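Local structure of probable porin (Pseudomonas aeruginosa, 4FSP) at residues Ser23-Ala28 with Phe54-Arg59; Leu71-Lys76 with Ala106-Thr111; Gln143-Ala148 with Gly163-Val168. The protein probably acts as a porin of the OprD family, an outer-membrane beta-barrel through which small solutes would diffuse. All coordinates share one frame; numbering follows the deposited sequence.

How the interactions relate
The three contacts follow one another along the chain and round the wall of one antiparallel beta-barrel. Interaction 1 pairs strands 24-38 and 47-59, and interaction 2 pairs strands 67-80 and 105-116. Their centres lie about 9 Å apart because strands 47-59 and 67-80 are themselves neighbours: Phe56 N probably bonds to Gly75 O, and Tyr58 N to Leu73 O. Interaction 3, at segments 143-148 and 163-168, has its centre about 14 Å from that of interaction 2 and about 21 Å from that of interaction 1. Gln146 NE2 and Val144 approach Asp109, so segment 143-148 lies against strand 105-116, on a side that probably faces the channel.

Interaction 1: residues Ser23-Ala28 with Phe54-Arg59; sequences SRASLA and FLFDYR. With C8E ((hydroxyethyloxy)tri(ethyloxy)octane), chain B.
A first torsion of 167° carries the Tyr58 ring away from its own N and toward Ser23, and Tyr58 OH donates a hydrogen bond to Ser23 OG at 2.9 Å. Ser23 OG is also bonded to the carbonyl of Phe19. On the face shared by Arg24, Ser26, Asp57 and Arg59, Arg24 has its CG wedged between backbone N and carbonyl carbon (chi1 63°); its chain then runs out extended, and the guanidinium lays one face over Arg59, with Arg24 NH1 3.7 Å from Arg59 CB. The two guanidinium planes are steeply inclined to each other. A water in the plane of the Arg24 group accepts from Arg24 NH1 and donates to Arg59 O, both at 3.0 Å. Arg59 bends at its second torsion, and its NE forms a salt bridge with Asp57 OD1 (3.1 Å). That oxygen offers its syn lone pair and lies 28° out of the Arg59 guanidinium plane, so part of the charge is probably balanced locally. Backbone bonds pair Arg24 with Arg59, Ser26 with Asp57 and Ala28 with Leu55. Ala25 CB packs at the edge of the Tyr58 ring, while a detergent tail covers one ring face. Apolar and aromatic residues toward detergent, and a mainly charged and hydroxyl face behind them where Ala28 and Leu55 also pack (CB to CB 4.0 Å), are characteristic of a porin's transmembrane beta-hairpin.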
loop_
_atom_site.group_PDB
_atom_site.type_symbol
_atom_site.label_atom_id
_atom_site.label_comp_id
_atom_site.label_asym_id
_atom_site.label_seq_id
_atom_site.Cartn_x
_atom_site.Cartn_y
_atom_site.Cartn_z
ATOM N N SER A 23 16.331 16.522 14.710
ATOM C CA SER A 23 15.084 16.804 14.013
ATOM C C SER A 23 15.358 17.004 12.534
ATOM O O SER A 23 16.382 17.582 12.158
ATOM C CB SER A 23 14.400 18.048 14.582
ATOM O OG SER A 23 13.816 17.771 15.851
ATOM N N ARG A 24 14.454 16.506 11.695
ATOM C CA ARG A 24 14.462 16.847 10.277
ATOM C C ARG A 24 13.056 17.098 9.744
ATOM O O ARG A 24 12.059 16.662 10.320
ATOM C CB ARG A 24 15.147 15.755 9.454
ATOM C CG ARG A 24 14.452 14.421 9.498
ATOM C CD ARG A 24 15.380 13.335 8.990
ATOM N NE ARG A 24 14.653 12.217 8.401
ATOM C CZ ARG A 24 14.106 11.231 9.103
ATOM N NH1 ARG A 24 14.190 11.232 10.428
ATOM N NH2 ARG A 24 13.468 10.247 8.478
ATOM N N ALA A 25 12.977 17.808 8.634
ATOM C CA ALA A 25 11.688 18.076 8.039
ATOM C C ALA A 25 11.834 18.395 6.561
ATOM O O ALA A 25 12.905 18.817 6.093
ATOM C CB ALA A 25 10.971 19.216 8.770
ATOM N N SER A 26 10.744 18.174 5.837
ATOM C CA SER A 26 10.677 18.478 4.423
ATOM C C SER A 26 9.271 18.919 4.067
ATOM O O SER A 26 8.297 18.660 4.797
ATOM C CB SER A 26 11.021 17.244 3.610
ATOM O OG SER A 26 10.115 16.199 3.913
ATOM N N LEU A 27 9.181 19.586 2.928
ATOM C CA LEU A 27 7.924 20.018 2.370
ATOM C C LEU A 27 7.768 19.295 1.045
ATOM O O LEU A 27 8.648 19.392 0.177
ATOM C CB LEU A 27 7.978 21.522 2.122
ATOM C CG LEU A 27 6.896 22.119 1.217
ATOM C CD1 LEU A 27 5.548 22.057 1.912
ATOM C CD2 LEU A 27 7.230 23.554 0.827
ATOM N N ALA A 28 6.670 18.561 0.874
ATOM C CA ALA A 28 6.389 17.935 -0.427
ATOM C C ALA A 28 5.309 18.695 -1.192
ATOM O O ALA A 28 4.272 19.067 -0.626
ATOM C CB ALA A 28 6.006 16.454 -0.266
ATOM N N PHE A 54 0.159 20.300 -0.357
ATOM C CA PHE A 54 1.372 20.674 0.327
ATOM C C PHE A 54 1.477 19.780 1.535
ATOM O O PHE A 54 0.499 19.593 2.266
ATOM C CB PHE A 54 1.264 22.113 0.796
ATOM C CG PHE A 54 1.030 23.094 -0.309
ATOM C CD1 PHE A 54 -0.246 23.305 -0.813
ATOM C CD2 PHE A 54 2.083 23.826 -0.827
ATOM C CE1 PHE A 54 -0.468 24.227 -1.831
ATOM C CE2 PHE A 54 1.872 24.749 -1.849
ATOM C CZ PHE A 54 0.595 24.948 -2.353
ATOM N N LEU A 55 2.665 19.239 1.763
ATOM C CA LEU A 55 2.848 18.285 2.837
ATOM C C LEU A 55 4.081 18.610 3.651
ATOM O O LEU A 55 5.208 18.458 3.175
ATOM C CB LEU A 55 2.965 16.865 2.270
ATOM C CG LEU A 55 3.024 15.773 3.344
ATOM C CD1 LEU A 55 2.164 14.593 2.937
ATOM C CD2 LEU A 55 4.451 15.317 3.588
ATOM N N PHE A 56 3.860 19.040 4.885
ATOM C CA PHE A 56 4.943 19.281 5.831
ATOM C C PHE A 56 5.191 18.017 6.656
ATOM O O PHE A 56 4.328 17.579 7.426
ATOM C CB PHE A 56 4.563 20.450 6.738
ATOM C CG PHE A 56 5.554 20.739 7.833
ATOM C CD1 PHE A 56 6.743 21.396 7.554
ATOM C CD2 PHE A 56 5.270 20.400 9.152
ATOM C CE1 PHE A 56 7.652 21.684 8.574
ATOM C CE2 PHE A 56 6.169 20.692 10.176
ATOM C CZ PHE A 56 7.362 21.331 9.885
ATOM N N ASP A 57 6.369 17.426 6.492
ATOM C CA ASP A 57 6.682 16.170 7.170
ATOM C C ASP A 57 7.843 16.384 8.125
ATOM O O ASP A 57 8.987 16.511 7.699
ATOM C CB ASP A 57 7.023 15.079 6.152
ATOM C CG ASP A 57 7.205 13.704 6.787
ATOM O OD1 ASP A 57 7.415 13.622 8.012
ATOM O OD2 ASP A 57 7.158 12.692 6.053
ATOM N N TYR A 58 7.531 16.398 9.417
ATOM C CA TYR A 58 8.516 16.635 10.466
ATOM C C TYR A 58 8.770 15.380 11.299
ATOM O O TYR A 58 7.830 14.703 11.715
ATOM C CB TYR A 58 8.021 17.747 11.391
ATOM C CG TYR A 58 8.805 17.854 12.673
ATOM C CD1 TYR A 58 10.038 18.492 12.700
ATOM C CD2 TYR A 58 8.313 17.327 13.860
ATOM C CE1 TYR A 58 10.771 18.605 13.883
ATOM C CE2 TYR A 58 9.046 17.422 15.050
ATOM C CZ TYR A 58 10.269 18.068 15.054
ATOM O OH TYR A 58 10.994 18.180 16.228
ATOM N N ARG A 59 10.042 15.097 11.568
ATOM C CA ARG A 59 10.436 13.945 12.380
ATOM C C ARG A 59 11.467 14.393 13.414
ATOM O O ARG A 59 12.588 14.763 13.053
ATOM C CB ARG A 59 11.076 12.861 11.498
ATOM C CG ARG A 59 10.249 12.406 10.296
ATOM C CD ARG A 59 9.186 11.414 10.700
ATOM N NE ARG A 59 8.279 11.089 9.599
ATOM C CZ ARG A 59 8.295 9.945 8.918
ATOM N NH1 ARG A 59 9.174 8.996 9.219
ATOM N NH2 ARG A 59 7.424 9.752 7.935
HETATM C C1 C8E B . 7.962 21.772 14.446
HETATM C C2 C8E B . 9.133 22.014 15.393
HETATM C C3 C8E B . 10.444 22.182 14.634
HETATM C C4 C8E B . 11.646 21.817 15.499
HETATM C C5 C8E B . 12.805 22.793 15.328
HETATM C C6 C8E B . 14.165 22.124 15.550
HETATM C C7 C8E B . 15.309 23.017 15.070
HETATM C C8 C8E B . 16.683 22.511 15.497
HETATM O O9 C8E B . 17.230 21.626 14.540
HETATM C C10 C8E B . 18.327 22.177 13.847
HETATM C C11 C8E B . 19.468 21.167 13.790
HETATM O O12 C8E B . 19.362 20.416 12.606
HETATM C C13 C8E B . 20.045 21.062 11.555
HETATM O O HOH W 1 14.757 12.677 12.944
HETATM O O HOH W 2 7.537 16.090 3.025
#

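Interaction 2: residues Leu71-Lys76 with Ala106-Thr111; sequences LDLLGK and ARLDAT. With C8E ((hydroxyethyloxy)tri(ethyloxy)octane), chain H.
Leu73 and Ala110 face each other as a non-hydrogen-bonded antiparallel pair, and Leu73 CD2 packs against both Ala110 CB and Leu108 CD2. Lying anti to the carbonyl carbon (chi1 -78°), CG of Leu73 directs CD2 across the strands, 3.8 Å from Ala110 CB and 3.9 Å from Leu108 CD2. Gly75, with no side chain, leaves its backbone open to the bound detergent, whose C10 lies 3.9 Å from Gly75 CA; farther along the same molecule, C8 comes 3.5 Å from Arg107 O. Backbone bonding is regular: Asp72 with Thr111, Leu74 with Asp109 and Lys76 with Arg107 each exchange two bonds. The polar side chains occupy the other face, together with Leu74. Lys76 and Arg107 run side by side there in the same direction, although Arg107 is poorly ordered and its end is uncertain. Asp72 OD1 is salt-bridged to Lys113, and Thr111 OG1 is hydrogen-bonded to the carbonyl of Gly125, so both polar ends find partners beyond this strand pair. The chemistry therefore divides: hydrocarbon and bare backbone meet the detergent, as they would meet lipid, while the charged groups gather around Leu74 on the other face, which in a porin would be the channel side.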
loop_
_atom_site.group_PDB
_atom_site.type_symbol
_atom_site.label_atom_id
_atom_site.label_comp_id
_atom_site.label_asym_id
_atom_site.label_seq_id
_atom_site.Cartn_x
_atom_site.Cartn_y
_atom_site.Cartn_z
ATOM N N LEU A 71 8.596 12.898 18.541
ATOM C CA LEU A 71 7.362 13.422 17.966
ATOM C C LEU A 71 7.480 13.560 16.451
ATOM O O LEU A 71 8.427 14.183 15.960
ATOM C CB LEU A 71 7.054 14.784 18.580
ATOM C CG LEU A 71 5.876 15.552 17.966
ATOM C CD1 LEU A 71 4.571 14.815 18.211
ATOM C CD2 LEU A 71 5.794 16.963 18.542
ATOM N N ASP A 72 6.545 12.955 15.715
ATOM C CA ASP A 72 6.407 13.210 14.279
ATOM C C ASP A 72 5.178 14.072 14.050
ATOM O O ASP A 72 4.181 13.988 14.800
ATOM C CB ASP A 72 6.259 11.913 13.456
ATOM C CG ASP A 72 7.446 10.990 13.600
ATOM O OD1 ASP A 72 8.516 11.473 14.036
ATOM O OD2 ASP A 72 7.322 9.779 13.274
ATOM N N LEU A 73 5.247 14.891 13.005
ATOM C CA LEU A 73 4.146 15.767 12.647
ATOM C C LEU A 73 3.917 15.726 11.148
ATOM O O LEU A 73 4.862 15.843 10.361
ATOM C CB LEU A 73 4.453 17.208 13.062
ATOM C CG LEU A 73 4.277 17.528 14.541
ATOM C CD1 LEU A 73 4.756 18.940 14.838
ATOM C CD2 LEU A 73 2.813 17.386 14.872
ATOM N N LEU A 74 2.657 15.561 10.756
ATOM C CA LEU A 74 2.276 15.647 9.357
ATOM C C LEU A 74 1.315 16.815 9.146
ATOM O O LEU A 74 0.178 16.796 9.627
ATOM C CB LEU A 74 1.621 14.346 8.894
ATOM C CG LEU A 74 2.505 13.253 8.281
ATOM C CD1 LEU A 74 1.655 12.063 7.818
ATOM C CD2 LEU A 74 3.336 13.794 7.124
ATOM N N GLY A 75 1.779 17.836 8.438
ATOM C CA GLY A 75 0.927 18.957 8.088
ATOM C C GLY A 75 0.532 18.842 6.629
ATOM O O GLY A 75 1.394 18.778 5.742
ATOM N N LYS A 76 -0.772 18.796 6.374
ATOM C CA LYS A 76 -1.263 18.661 5.010
ATOM C C LYS A 76 -2.190 19.811 4.632
ATOM O O LYS A 76 -3.101 20.168 5.386
ATOM C CB LYS A 76 -1.980 17.320 4.832
ATOM C CG LYS A 76 -1.120 16.129 5.229
ATOM C CD LYS A 76 -1.940 14.996 5.825
ATOM C CE LYS A 76 -2.800 14.329 4.780
ATOM N NZ LYS A 76 -3.411 13.094 5.341
ATOM N N ALA A 106 -7.286 20.914 5.113
ATOM C CA ALA A 106 -6.192 21.219 6.034
ATOM C C ALA A 106 -6.163 20.266 7.213
ATOM O O ALA A 106 -7.171 20.055 7.893
ATOM C CB ALA A 106 -6.281 22.658 6.514
ATOM N N ARG A 107 -4.998 19.697 7.472
ATOM C CA ARG A 107 -4.921 18.722 8.536
ATOM C C ARG A 107 -3.552 18.620 9.208
ATOM O O ARG A 107 -2.507 18.732 8.557
ATOM C CB ARG A 107 -5.347 17.362 7.991
ATOM C CG ARG A 107 -6.070 16.531 9.009
ATOM C CD ARG A 107 -6.940 15.485 8.357
ATOM N NE ARG A 107 -7.282 14.468 9.338
ATOM C CZ ARG A 107 -6.476 13.460 9.646
ATOM N NH1 ARG A 107 -5.311 13.340 9.024
ATOM N NH2 ARG A 107 -6.840 12.565 10.555
ATOM N N LEU A 108 -3.571 18.375 10.512
ATOM C CA LEU A 108 -2.342 18.208 11.268
ATOM C C LEU A 108 -2.390 16.883 12.018
ATOM O O LEU A 108 -3.270 16.674 12.848
ATOM C CB LEU A 108 -2.187 19.359 12.263
ATOM C CG LEU A 108 -0.815 20.031 12.335
ATOM C CD1 LEU A 108 -0.730 20.947 13.557
ATOM C CD2 LEU A 108 0.290 18.989 12.358
ATOM N N ASP A 109 -1.459 15.982 11.726
ATOM C CA ASP A 109 -1.416 14.709 12.459
ATOM C C ASP A 109 -0.141 14.533 13.268
ATOM O O ASP A 109 0.964 14.586 12.724
ATOM C CB ASP A 109 -1.588 13.526 11.519
ATOM C CG ASP A 109 -2.999 13.403 11.005
ATOM O OD1 ASP A 109 -3.896 13.118 11.819
ATOM O OD2 ASP A 109 -3.216 13.582 9.787
ATOM N N ALA A 110 -0.316 14.314 14.567
ATOM C CA ALA A 110 0.794 14.158 15.489
ATOM C C ALA A 110 0.984 12.693 15.834
ATOM O O ALA A 110 0.021 11.930 15.913
ATOM C CB ALA A 110 0.551 14.959 16.763
ATOM N N THR A 111 2.230 12.308 16.070
ATOM C CA THR A 111 2.532 10.954 16.494
ATOM C C THR A 111 3.605 10.998 17.574
ATOM O O THR A 111 4.714 11.482 17.333
ATOM C CB THR A 111 3.030 10.096 15.301
ATOM O OG1 THR A 111 2.083 10.169 14.226
ATOM C CG2 THR A 111 3.226 8.628 15.719
HETATM C C2 C8E H . -8.583 22.606 11.948
HETATM C C3 C8E H . -7.538 22.379 10.867
HETATM C C4 C8E H . -6.179 22.119 11.494
HETATM C C5 C8E H . -5.113 23.029 10.900
HETATM C C6 C8E H . -4.250 22.263 9.903
HETATM C C7 C8E H . -3.040 23.080 9.456
HETATM C C8 C8E H . -1.970 22.192 8.827
HETATM O O9 C8E H . -1.578 22.704 7.570
HETATM C C10 C8E H . -0.184 22.656 7.374
HETATM C C11 C8E H . 0.116 22.688 5.878
HETATM O O12 C8E H . 1.479 23.011 5.737
HETATM C C13 C8E H . 1.989 22.908 4.429
HETATM C C14 C8E H . 3.179 23.861 4.354
#

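Interaction 3: residues Gln143-Ala148 with Gly163-Val168; sequences QVFQGA and GRLTEV
Phe145 and Val168 carry the apolar side of this contact, their side chains lying alongside each other and pointing the same way. CG of Phe145 lies opposite the carbonyl carbon (chi1 -67°), which sets the ring beside Val168. Val168 CG1 sits over one face of that ring as a CH-pi contact, 3.7 Å from the centroid and displaced toward the rim; its 3.4 Å approach to Phe145 CE2 marks tight packing. Leu165 adds its CD1 methyl, 4.1 Å from Phe145 CD2, and Pro128, Ile133 and Leu179 also touch the Phe145 side chain.

The backbone bonds are less regular. Gln146 N donates to Glu167 O (2.9 Å), but Gln146 O receives Thr166 N at 2.8 Å, a pattern consistent with a beta bulge. Beyond it the chain turns a corner at Gly147, whose backbone angles (phi 164°, psi -147°) suit a residue without a side chain. Its CA lies only 3.1 Å from Arg164 O, leaving no room for a CB beside that oxygen and Leu165 CA. A regular pair then resumes, Ala148 and Arg164 exchanging two bonds. This corner may be where a loop folded into the barrel, as in other porins, rejoins the wall.

Among the polar side chains, Gln146 and Glu167 meet with amide and carboxylate almost perpendicular, Gln146 CG lying 3.6 Å from Glu167 OE1. Four backbone hydrogen bonds and the Phe145-Val168-Leu165 packing thus join the segments, while the polar ends turn to other parts of the barrel: Gln146 NE2 to Asp109 in a weak hydrogen bond, Arg164 to Glu220 and Asp198 in salt bridges.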
loop_
_atom_site.group_PDB
_atom_site.type_symbol
_atom_site.label_atom_id
_atom_site.label_comp_id
_atom_site.label_asym_id
_atom_site.label_seq_id
_atom_site.Cartn_x
_atom_site.Cartn_y
_atom_site.Cartn_z
ATOM N N GLN A 143 -4.306 7.966 3.540
ATOM C CA GLN A 143 -5.097 8.128 4.759
ATOM C C GLN A 143 -4.227 8.002 6.011
ATOM O O GLN A 143 -3.265 7.216 6.037
ATOM C CB GLN A 143 -6.222 7.092 4.830
ATOM C CG GLN A 143 -7.400 7.384 3.929
ATOM C CD GLN A 143 -7.900 8.812 4.057
ATOM O OE1 GLN A 143 -7.544 9.680 3.255
ATOM N NE2 GLN A 143 -8.731 9.061 5.065
ATOM N N VAL A 144 -4.560 8.774 7.043
ATOM C CA VAL A 144 -3.912 8.606 8.341
ATOM C C VAL A 144 -4.855 7.935 9.322
ATOM O O VAL A 144 -5.995 8.368 9.479
ATOM C CB VAL A 144 -3.436 9.939 8.926
ATOM C CG1 VAL A 144 -2.723 9.699 10.256
ATOM C CG2 VAL A 144 -2.497 10.611 7.950
ATOM N N PHE A 145 -4.378 6.865 9.960
ATOM C CA PHE A 145 -5.162 6.119 10.942
ATOM C C PHE A 145 -4.728 6.536 12.344
ATOM O O PHE A 145 -3.560 6.851 12.569
ATOM C CB PHE A 145 -4.953 4.601 10.760
ATOM C CG PHE A 145 -5.518 4.049 9.457
ATOM C CD1 PHE A 145 -4.847 4.235 8.251
ATOM C CD2 PHE A 145 -6.713 3.343 9.444
ATOM C CE1 PHE A 145 -5.369 3.741 7.054
ATOM C CE2 PHE A 145 -7.242 2.836 8.250
ATOM C CZ PHE A 145 -6.573 3.045 7.055
ATOM N N GLN A 146 -5.654 6.537 13.291
ATOM C CA GLN A 146 -5.286 6.816 14.677
ATOM C C GLN A 146 -5.202 5.505 15.430
ATOM O O GLN A 146 -6.028 4.614 15.232
ATOM C CB GLN A 146 -6.299 7.735 15.372
ATOM C CG GLN A 146 -6.471 9.126 14.730
ATOM C CD GLN A 146 -5.200 9.964 14.751
ATOM O OE1 GLN A 146 -4.431 9.923 15.714
ATOM N NE2 GLN A 146 -4.980 10.739 13.686
ATOM N N GLY A 147 -4.195 5.389 16.286
ATOM C CA GLY A 147 -4.094 4.258 17.183
ATOM C C GLY A 147 -2.701 4.147 17.770
ATOM O O GLY A 147 -2.032 5.156 18.011
ATOM N N ALA A 148 -2.276 2.916 18.021
ATOM C CA ALA A 148 -0.978 2.650 18.618
ATOM C C ALA A 148 -0.389 1.453 17.915
ATOM O O ALA A 148 -1.086 0.471 17.660
ATOM C CB ALA A 148 -1.119 2.354 20.097
ATOM N N GLY A 163 -0.699 -3.971 17.099
ATOM C CA GLY A 163 -1.306 -2.657 16.959
ATOM C C GLY A 163 -2.811 -2.620 17.141
ATOM O O GLY A 163 -3.491 -3.653 17.069
ATOM N N ARG A 164 -3.334 -1.421 17.379
ATOM C CA ARG A 164 -4.775 -1.215 17.427
ATOM C C ARG A 164 -5.114 0.158 16.880
ATOM O O ARG A 164 -4.552 1.165 17.321
ATOM C CB ARG A 164 -5.318 -1.392 18.849
ATOM C CG ARG A 164 -6.793 -0.987 19.001
ATOM C CD ARG A 164 -7.344 -1.312 20.388
ATOM N NE ARG A 164 -8.140 -2.537 20.370
ATOM C CZ ARG A 164 -9.181 -2.776 21.163
ATOM N NH1 ARG A 164 -9.561 -1.878 22.061
ATOM N NH2 ARG A 164 -9.843 -3.919 21.055
ATOM N N LEU A 165 -6.020 0.189 15.903
ATOM C CA LEU A 165 -6.424 1.433 15.261
ATOM C C LEU A 165 -7.873 1.726 15.623
ATOM O O LEU A 165 -8.658 0.803 15.849
ATOM C CB LEU A 165 -6.297 1.314 13.755
ATOM C CG LEU A 165 -4.983 0.691 13.308
ATOM C CD1 LEU A 165 -4.976 0.544 11.807
ATOM C CD2 LEU A 165 -3.833 1.562 13.775
ATOM N N THR A 166 -8.226 3.006 15.690
ATOM C CA THR A 166 -9.564 3.392 16.142
ATOM C C THR A 166 -10.284 4.387 15.240
ATOM O O THR A 166 -11.472 4.625 15.441
ATOM C CB THR A 166 -9.531 4.014 17.536
ATOM O OG1 THR A 166 -8.845 5.268 17.464
ATOM C CG2 THR A 166 -8.828 3.097 18.522
ATOM N N GLU A 167 -9.574 4.972 14.271
ATOM C CA GLU A 167 -10.134 6.035 13.413
ATOM C C GLU A 167 -9.391 6.167 12.087
ATOM O O GLU A 167 -8.205 5.841 11.999
ATOM C CB GLU A 167 -10.081 7.403 14.121
ATOM C CG GLU A 167 -11.118 7.631 15.218
ATOM C CD GLU A 167 -10.950 8.970 15.916
ATOM O OE1 GLU A 167 -9.797 9.407 16.100
ATOM O OE2 GLU A 167 -11.972 9.589 16.284
ATOM N N VAL A 168 -10.093 6.662 11.066
ATOM C CA VAL A 168 -9.488 7.021 9.779
ATOM C C VAL A 168 -9.731 8.501 9.457
ATOM O O VAL A 168 -10.749 9.072 9.848
ATOM C CB VAL A 168 -10.088 6.224 8.599
ATOM C CG1 VAL A 168 -8.981 5.671 7.709
ATOM C CG2 VAL A 168 -11.031 5.131 9.085
#